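Local atomic coordinates of mevalonate kinase (Staphylococcus aureus, PDB entry 2X7I), a protein that probably catalyses the ATP-dependent phosphorylation of mevalonate to phosphomevalonate, an early step of the mevalonate route to isoprenoids. Residues I15-E20 with D231-C236; Y175-D180 with N288-V293; G265-A270 with G274-L279. One frame throughout, in Å; residues are numbered along the deposited sequence. Where two conformers were deposited one is given.

Interaction 1. Residues I15-E20 with D231-C236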
loop_
_atom_site.group_PDB
_atom_site.type_symbol
_atom_site.label_atom_id
_atom_site.label_comp_id
_atom_site.label_asym_id
_atom_site.label_seq_id
_atom_site.Cartn_x
_atom_site.Cartn_y
_atom_site.Cartn_z
ATOM N N ILE A 15 -1.185 -1.219 -3.395
ATOM C CA ILE A 15 -2.532 -0.669 -3.558
ATOM C C ILE A 15 -3.484 -1.749 -4.029
ATOM O O ILE A 15 -3.148 -2.548 -4.895
ATOM C CB ILE A 15 -2.569 0.518 -4.557
ATOM C CG1 ILE A 15 -1.570 1.597 -4.126
ATOM C CG2 ILE A 15 -3.993 1.092 -4.658
ATOM C CD1 ILE A 15 -2.027 3.023 -4.366
ATOM N N ILE A 16 -4.667 -1.786 -3.420
ATOM C CA ILE A 16 -5.768 -2.584 -3.924
ATOM C C ILE A 16 -6.452 -1.688 -4.941
ATOM O O ILE A 16 -7.164 -0.754 -4.572
ATOM C CB ILE A 16 -6.765 -2.983 -2.807
ATOM C CG1 ILE A 16 -6.069 -3.756 -1.672
ATOM C CG2 ILE A 16 -7.891 -3.820 -3.379
ATOM C CD1 ILE A 16 -5.371 -5.035 -2.112
ATOM N N LEU A 17 -6.192 -1.938 -6.222
ATOM C CA LEU A 17 -6.795 -1.147 -7.291
ATOM C C LEU A 17 -8.312 -1.270 -7.265
ATOM O O LEU A 17 -9.027 -0.273 -7.372
ATOM C CB LEU A 17 -6.282 -1.611 -8.648
ATOM C CG LEU A 17 -4.850 -1.226 -9.026
ATOM C CD1 LEU A 17 -4.596 -1.693 -10.452
ATOM C CD2 LEU A 17 -4.602 0.264 -8.907
ATOM N N ILE A 18 -8.786 -2.509 -7.132
ATOM C CA ILE A 18 -10.209 -2.819 -7.047
ATOM C C ILE A 18 -10.333 -3.946 -6.046
ATOM O O ILE A 18 -9.539 -4.890 -6.074
ATOM C CB ILE A 18 -10.781 -3.323 -8.377
ATOM C CG1 ILE A 18 -10.382 -2.422 -9.534
ATOM C CG2 ILE A 18 -12.300 -3.418 -8.323
ATOM C CD1 ILE A 18 -10.332 -3.165 -10.863
ATOM N N GLY A 19 -11.328 -3.847 -5.172
ATOM C CA GLY A 19 -11.543 -4.841 -4.128
ATOM C C GLY A 19 -11.634 -4.185 -2.770
ATOM O O GLY A 19 -11.280 -3.017 -2.614
ATOM N N GLU A 20 -12.113 -4.942 -1.789
ATOM C CA GLU A 20 -12.311 -4.418 -0.447
ATOM C C GLU A 20 -11.016 -4.262 0.339
ATOM O O GLU A 20 -9.977 -4.807 -0.008
ATOM C CB GLU A 20 -13.331 -5.268 0.343
ATOM C CG GLU A 20 -12.889 -6.683 0.720
ATOM C CD GLU A 20 -14.079 -7.606 1.032
ATOM O OE1 GLU A 20 -14.646 -7.510 2.148
ATOM O OE2 GLU A 20 -14.450 -8.411 0.144
ATOM N N ASP A 231 -12.164 2.780 -17.959
ATOM C CA ASP A 231 -13.573 2.401 -17.992
ATOM C C ASP A 231 -13.972 1.714 -16.678
ATOM O O ASP A 231 -14.905 2.145 -15.999
ATOM C CB ASP A 231 -13.827 1.492 -19.196
ATOM C CG ASP A 231 -15.237 0.933 -19.240
ATOM O OD1 ASP A 231 -16.115 1.385 -18.477
ATOM O OD2 ASP A 231 -15.470 0.024 -20.058
ATOM N N ILE A 232 -13.236 0.671 -16.312
ATOM C CA ILE A 232 -13.504 -0.095 -15.090
ATOM C C ILE A 232 -13.470 0.773 -13.829
ATOM O O ILE A 232 -14.338 0.640 -12.974
ATOM C CB ILE A 232 -12.529 -1.302 -14.966
ATOM C CG1 ILE A 232 -12.879 -2.349 -16.032
ATOM C CG2 ILE A 232 -12.588 -1.921 -13.585
ATOM C CD1 ILE A 232 -11.825 -3.396 -16.235
ATOM N N PHE A 233 -12.488 1.664 -13.717
ATOM C CA PHE A 233 -12.435 2.603 -12.580
ATOM C C PHE A 233 -13.728 3.422 -12.501
ATOM O O PHE A 233 -14.320 3.549 -11.437
ATOM C CB PHE A 233 -11.249 3.563 -12.700
ATOM C CG PHE A 233 -9.979 3.093 -12.016
ATOM C CD1 PHE A 233 -9.620 1.748 -11.987
ATOM C CD2 PHE A 233 -9.129 4.015 -11.430
ATOM C CE1 PHE A 233 -8.448 1.336 -11.366
ATOM C CE2 PHE A 233 -7.958 3.610 -10.802
ATOM C CZ PHE A 233 -7.620 2.262 -10.778
ATOM N N ASN A 234 -14.155 3.975 -13.638
ATOM C CA ASN A 234 -15.323 4.858 -13.684
ATOM C C ASN A 234 -16.634 4.102 -13.441
ATOM O O ASN A 234 -17.569 4.643 -12.842
ATOM C CB ASN A 234 -15.368 5.615 -15.015
ATOM C CG ASN A 234 -14.252 6.655 -15.141
ATOM O OD1 ASN A 234 -13.978 7.398 -14.194
ATOM N ND2 ASN A 234 -13.633 6.732 -16.321
ATOM N N GLU A 235 -16.688 2.851 -13.891
ATOM C CA GLU A 235 -17.819 1.969 -13.592
ATOM C C GLU A 235 -17.901 1.633 -12.112
ATOM O O GLU A 235 -18.990 1.650 -11.538
ATOM C CB GLU A 235 -17.766 0.683 -14.432
ATOM C CG GLU A 235 -17.969 0.952 -15.912
ATOM C CD GLU A 235 -18.457 -0.252 -16.704
ATOM O OE1 GLU A 235 -19.369 -0.973 -16.225
ATOM O OE2 GLU A 235 -17.958 -0.454 -17.833
ATOM N N CYS A 236 -16.757 1.335 -11.494
ATOM C CA CYS A 236 -16.683 1.052 -10.051
ATOM C C CYS A 236 -17.250 2.216 -9.253
ATOM O O CYS A 236 -18.062 2.035 -8.348
ATOM C CB CYS A 236 -15.235 0.840 -9.591
ATOM S SG CYS A 236 -14.422 -0.673 -10.126
#

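Interaction 2. Residues Y175-D180 with N288-V293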
loop_
_atom_site.group_PDB
_atom_site.type_symbol
_atom_site.label_atom_id
_atom_site.label_comp_id
_atom_site.label_asym_id
_atom_site.label_seq_id
_atom_site.Cartn_x
_atom_site.Cartn_y
_atom_site.Cartn_z
ATOM N N TYR A 175 -0.392 6.631 -15.907
ATOM C CA TYR A 175 -0.040 7.069 -14.571
ATOM C C TYR A 175 -1.266 7.071 -13.691
ATOM O O TYR A 175 -2.399 7.227 -14.164
ATOM C CB TYR A 175 0.564 8.475 -14.616
ATOM C CG TYR A 175 1.927 8.516 -15.270
ATOM C CD1 TYR A 175 2.064 8.401 -16.657
ATOM C CD2 TYR A 175 3.081 8.643 -14.504
ATOM C CE1 TYR A 175 3.315 8.418 -17.260
ATOM C CE2 TYR A 175 4.331 8.672 -15.097
ATOM C CZ TYR A 175 4.444 8.561 -16.474
ATOM O OH TYR A 175 5.688 8.589 -17.060
ATOM N N MET A 176 -1.024 6.890 -12.400
ATOM C CA MET A 176 -2.077 6.886 -11.405
ATOM C C MET A 176 -1.660 7.840 -10.303
ATOM O O MET A 176 -0.588 7.675 -9.709
ATOM C CB MET A 176 -2.281 5.472 -10.856
ATOM C CG MET A 176 -3.297 5.380 -9.725
ATOM S SD MET A 176 -3.665 3.692 -9.232
ATOM C CE MET A 176 -2.101 3.131 -8.557
ATOM N N VAL A 177 -2.482 8.861 -10.061
ATOM C CA VAL A 177 -2.295 9.746 -8.908
ATOM C C VAL A 177 -3.013 9.137 -7.711
ATOM O O VAL A 177 -4.195 8.831 -7.786
ATOM C CB VAL A 177 -2.853 11.164 -9.158
ATOM C CG1 VAL A 177 -2.685 12.033 -7.918
ATOM C CG2 VAL A 177 -2.165 11.799 -10.350
ATOM N N VAL A 178 -2.282 8.959 -6.619
ATOM C CA VAL A 178 -2.820 8.412 -5.389
ATOM C C VAL A 178 -2.992 9.563 -4.413
ATOM O O VAL A 178 -2.040 10.272 -4.121
ATOM C CB VAL A 178 -1.876 7.345 -4.817
ATOM C CG1 VAL A 178 -2.373 6.831 -3.473
ATOM C CG2 VAL A 178 -1.714 6.202 -5.817
ATOM N N ILE A 179 -4.216 9.766 -3.939
ATOM C CA ILE A 179 -4.531 10.864 -3.032
ATOM C C ILE A 179 -4.985 10.347 -1.664
ATOM O O ILE A 179 -5.831 9.472 -1.578
ATOM C CB ILE A 179 -5.642 11.751 -3.606
ATOM C CG1 ILE A 179 -5.194 12.389 -4.924
ATOM C CG2 ILE A 179 -6.041 12.822 -2.593
ATOM C CD1 ILE A 179 -6.338 12.857 -5.809
ATOM N N ASP A 180 -4.401 10.907 -0.608
ATOM C CA ASP A 180 -4.794 10.655 0.779
ATOM C C ASP A 180 -5.550 11.890 1.261
ATOM O O ASP A 180 -5.040 12.998 1.170
ATOM C CB ASP A 180 -3.527 10.404 1.617
ATOM C CG ASP A 180 -3.783 10.369 3.123
ATOM O OD1 ASP A 180 -2.793 10.384 3.887
ATOM O OD2 ASP A 180 -4.945 10.330 3.553
ATOM N N ASN A 288 -0.064 18.060 -12.940
ATOM C CA ASN A 288 -1.110 19.083 -12.893
ATOM C C ASN A 288 -2.243 18.689 -11.948
ATOM O O ASN A 288 -2.769 19.528 -11.219
ATOM C CB ASN A 288 -1.673 19.344 -14.295
ATOM C CG ASN A 288 -0.650 19.946 -15.236
ATOM O OD1 ASN A 288 0.462 20.294 -14.832
ATOM N ND2 ASN A 288 -1.018 20.062 -16.506
ATOM N N ILE A 289 -2.616 17.413 -11.971
ATOM C CA ILE A 289 -3.633 16.889 -11.061
ATOM C C ILE A 289 -3.174 17.043 -9.618
ATOM O O ILE A 289 -3.941 17.490 -8.771
ATOM C CB ILE A 289 -3.951 15.403 -11.346
ATOM C CG1 ILE A 289 -4.758 15.269 -12.640
ATOM C CG2 ILE A 289 -4.724 14.775 -10.186
ATOM C CD1 ILE A 289 -4.744 13.869 -13.222
ATOM N N VAL A 290 -1.920 16.683 -9.355
ATOM C CA VAL A 290 -1.356 16.760 -8.011
ATOM C C VAL A 290 -1.481 18.174 -7.471
ATOM O O VAL A 290 -2.045 18.377 -6.404
ATOM C CB VAL A 290 0.131 16.306 -7.977
ATOM C CG1 VAL A 290 0.832 16.801 -6.717
ATOM C CG2 VAL A 290 0.216 14.785 -8.076
ATOM N N LYS A 291 -0.985 19.155 -8.220
ATOM C CA LYS A 291 -1.009 20.526 -7.743
ATOM C C LYS A 291 -2.433 21.025 -7.494
ATOM O O LYS A 291 -2.699 21.622 -6.450
ATOM C CB LYS A 291 -0.264 21.460 -8.697
ATOM C CG LYS A 291 1.266 21.254 -8.759
ATOM C CD LYS A 291 1.964 21.248 -7.373
ATOM C CE LYS A 291 3.224 22.138 -7.326
ATOM N NZ LYS A 291 3.996 22.240 -8.608
ATOM N N ALA A 292 -3.344 20.768 -8.430
ATOM C CA ALA A 292 -4.735 21.206 -8.284
ATOM C C ALA A 292 -5.434 20.568 -7.080
ATOM O O ALA A 292 -6.241 21.221 -6.412
ATOM C CB ALA A 292 -5.518 20.918 -9.554
ATOM N N VAL A 293 -5.126 19.298 -6.809
ATOM C CA VAL A 293 -5.767 18.554 -5.723
ATOM C C VAL A 293 -5.178 18.905 -4.350
ATOM O O VAL A 293 -5.896 18.917 -3.354
ATOM C CB VAL A 293 -5.711 17.008 -5.964
ATOM C CG1 VAL A 293 -4.321 16.457 -5.717
ATOM C CG2 VAL A 293 -6.688 16.314 -5.077
#

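Interaction 3. Residues G265-A270 with G274-L279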
loop_
_atom_site.group_PDB
_atom_site.type_symbol
_atom_site.label_atom_id
_atom_site.label_comp_id
_atom_site.label_asym_id
_atom_site.label_seq_id
_atom_site.Cartn_x
_atom_site.Cartn_y
_atom_site.Cartn_z
ATOM N N GLY A 265 -11.446 7.901 -12.042
ATOM C CA GLY A 265 -11.309 8.040 -10.601
ATOM C C GLY A 265 -12.121 7.008 -9.837
ATOM O O GLY A 265 -13.210 6.612 -10.273
ATOM N N LYS A 266 -11.573 6.550 -8.709
ATOM C CA LYS A 266 -12.298 5.701 -7.759
ATOM C C LYS A 266 -11.653 5.734 -6.385
ATOM O O LYS A 266 -10.524 6.181 -6.221
ATOM C CB LYS A 266 -12.377 4.247 -8.244
ATOM C CG LYS A 266 -11.070 3.432 -8.135
ATOM C CD LYS A 266 -11.259 1.992 -8.598
ATOM C CE LYS A 266 -12.040 1.127 -7.597
ATOM N NZ LYS A 266 -11.280 0.830 -6.350
ATOM N N LEU A 267 -12.390 5.257 -5.395
ATOM C CA LEU A 267 -11.880 5.095 -4.045
ATOM C C LEU A 267 -11.401 3.662 -3.880
ATOM O O LEU A 267 -11.914 2.745 -4.521
ATOM C CB LEU A 267 -12.982 5.388 -3.034
ATOM C CG LEU A 267 -13.620 6.779 -3.095
ATOM C CD1 LEU A 267 -14.753 6.893 -2.075
ATOM C CD2 LEU A 267 -12.580 7.869 -2.869
ATOM N N THR A 268 -10.418 3.462 -3.015
ATOM C CA THR A 268 -9.959 2.115 -2.702
ATOM C C THR A 268 -10.883 1.468 -1.690
ATOM O O THR A 268 -11.702 2.142 -1.065
ATOM C CB THR A 268 -8.527 2.124 -2.139
ATOM O OG1 THR A 268 -8.482 2.898 -0.930
ATOM C CG2 THR A 268 -7.571 2.698 -3.163
ATOM N N GLY A 269 -10.766 0.153 -1.541
ATOM C CA GLY A 269 -11.423 -0.563 -0.440
ATOM C C GLY A 269 -12.929 -0.635 -0.540
ATOM O O GLY A 269 -13.632 -0.586 0.470
ATOM N N ALA A 270 -13.427 -0.755 -1.769
ATOM C CA ALA A 270 -14.859 -0.861 -2.031
ATOM C C ALA A 270 -15.623 0.325 -1.448
ATOM O O ALA A 270 -16.696 0.157 -0.885
ATOM C CB ALA A 270 -15.406 -2.189 -1.489
ATOM N N GLY A 274 -9.443 4.772 1.575
ATOM C CA GLY A 274 -8.082 4.913 2.071
ATOM C C GLY A 274 -7.264 5.789 1.137
ATOM O O GLY A 274 -6.551 6.698 1.574
ATOM N N SER A 275 -7.372 5.510 -0.156
ATOM C CA SER A 275 -6.815 6.382 -1.183
ATOM C C SER A 275 -7.902 6.759 -2.180
ATOM O O SER A 275 -8.913 6.051 -2.320
ATOM C CB SER A 275 -5.668 5.685 -1.922
ATOM O OG SER A 275 -4.614 5.360 -1.032
ATOM N N MET A 276 -7.694 7.888 -2.849
ATOM C CA MET A 276 -8.395 8.179 -4.098
ATOM C C MET A 276 -7.376 7.901 -5.180
ATOM O O MET A 276 -6.224 8.325 -5.061
ATOM C CB MET A 276 -8.866 9.632 -4.166
ATOM C CG MET A 276 -9.816 9.910 -5.328
ATOM S SD MET A 276 -10.560 11.561 -5.310
ATOM C CE MET A 276 -9.347 12.441 -6.253
ATOM N N LEU A 277 -7.785 7.164 -6.205
ATOM C CA LEU A 277 -6.916 6.818 -7.323
ATOM C C LEU A 277 -7.422 7.513 -8.593
ATOM O O LEU A 277 -8.571 7.307 -8.991
ATOM C CB LEU A 277 -6.896 5.297 -7.525
ATOM C CG LEU A 277 -6.724 4.430 -6.268
ATOM C CD1 LEU A 277 -6.903 2.955 -6.576
ATOM C CD2 LEU A 277 -5.377 4.674 -5.625
ATOM N N LEU A 278 -6.577 8.336 -9.216
ATOM C CA LEU A 278 -6.938 9.018 -10.467
ATOM C C LEU A 278 -5.984 8.597 -11.578
ATOM O O LEU A 278 -4.777 8.529 -11.366
ATOM C CB LEU A 278 -6.889 10.547 -10.310
ATOM C CG LEU A 278 -7.768 11.145 -9.200
ATOM C CD1 LEU A 278 -7.481 12.639 -9.002
ATOM C CD2 LEU A 278 -9.230 10.916 -9.503
ATOM N N LEU A 279 -6.532 8.328 -12.760
ATOM C CA LEU A 279 -5.747 7.851 -13.883
ATOM C C LEU A 279 -5.458 8.989 -14.853
ATOM O O LEU A 279 -6.356 9.733 -15.239
ATOM C CB LEU A 279 -6.474 6.706 -14.595
ATOM C CG LEU A 279 -6.685 5.411 -13.800
ATOM C CD1 LEU A 279 -7.166 4.299 -14.722
ATOM C CD2 LEU A 279 -5.413 4.971 -13.073
HETATM O O HOH W 1 -5.131 2.642 -0.515
#

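Interaction 1. Residues I15-E20 with D231-C236
I18 meets the helix with two of its branches, one on I232 and one on C236. Its CB points at the helix, and CG1 lies anti to its own carbonyl carbon (chi1 -49°), which leaves CG2 anti to the backbone N. Extended from CG1, CD1 of I18 comes to 3.7 Å from CG2 of I232, and the two isoleucines cross at about a right angle. The other branch, CG2 of I18, rests against SG of C236 at 3.9 Å. I232 and C236 are one helical turn apart, joined by the backbone bond from C236 N to I232 O, and both point their CB toward the incoming chain, so that I18 spans the turn.

L17 makes a looser contact alongside. The CD2 methyl of L17 approaches the edge of the F233 ring, close to the ring plane, and its nearest ring atom is CZ, 4.1 Å away. F233 does not leave the helix facing this segment; its long side chain brings the far end of the ring nearer, and the ring also touches K266, L277 and L279 of the sheet. I18 also touches V214 and A217 of helix 203-222, and L17 O accepts a bond from the K266 side chain.

After I16 the chain turns a corner at L17 and I18, and that corner packs on helix 226-243. No hydrogen bond or salt bridge crosses between the two segments, so nothing but apolar contact, with one sulfur among the carbons, holds these two segments together.

Interaction 2. Residues Y175-D180 with N288-V293
V177 and I179 are the two strand residues that face the helix, and every contact they make with it is apolar. The broader one belongs to V177. Its CG2 lies 3.9 Å from CG2 of I289, while its CG1 sits 4.0 Å from CG2 of V290; both pairs of side chains pass at a slant. With CG1 of V177 anti to the backbone N (chi1 178°), CG2 rests on I289, while CG1 reaches V290 and also touches I289.

Further along, I179 and V293 meet tip to tip. CD1 of I179 stands 3.6 Å from CG2 of V293 and also touches CG1 of the same valine.

Strand 175-180 is one of the two inner strands of the four-stranded antiparallel sheet, and helix 283-295 lies on a face of it: a helix layered on an antiparallel sheet, as in the C-terminal domain of GHMP kinases. The segments run nearly parallel, 17° apart, with their axes 9.4 Å from each other.

Backbone bonds tie the strand into the sheet, pairing V177 with L278 and I179 with M276 on one flank and V178 with W302 on the other. L253 of helix 248-259 touches both I179 and V293.

Interaction 3. Residues G265-A270 with G274-L279
T268 is the residue to follow, just past the end of strand 264-267, where its side chain meets S275 and L277. Its CB stands 4.0 Å from S275 O, the carbonyl that accepts a bond from T268 N. From CB the hydroxyl branch turns in between the backbone N and the carbonyl carbon (chi1 60°), and there OG1 accepts the S275 N-H at 2.9 Å in a nearly straight bond (170°). A water links OG1, weakly, to S275 OG. The methyl branch goes the other way: CG2 of T268 presses on CD1 of L277 at 3.5 Å, tight for two carbons, and also touches CB of S275, the threonine and leucine crossing at about a right angle.

Behind T268 the strands pair regularly. K266 and L277 form the hydrogen-bonded pair, with L277 N to K266 O at 2.9 Å and almost linear, and K266 N to L277 O in the carbonyl plane. At the neighbouring non-hydrogen-bonded pair, CD2 of L278 comes within 3.7 Å of G265 CA. The K266 side chain bends so that NZ donates to L267 O.

This is an antiparallel beta hairpin whose glycine-rich connection probably corresponds to the conserved glycine-rich motif 3 of GHMP kinases.

Overall arrangement
The three contacts are built around the four-stranded antiparallel sheet, ordered 264-267, 276-280, 175-180, 300-305. Interaction 3 pairs its first two strands; interaction 2 sets helix 283-295 against the third. Interaction 1 brings the corner that follows strand 6-16, from the other sheet, to helix 226-243. Its centre lies about 7 Å from that of interaction 3 and about 17 Å from that of interaction 2; the centres of interactions 2 and 3 are about 11 Å apart. Along the chain, interaction 1 closes before interaction 3 opens, interactions 1 and 2 interleave, and interaction 3 falls between the segments of interaction 2, so distant residues knit the N-terminal strand to the C-terminal sheet and its helices.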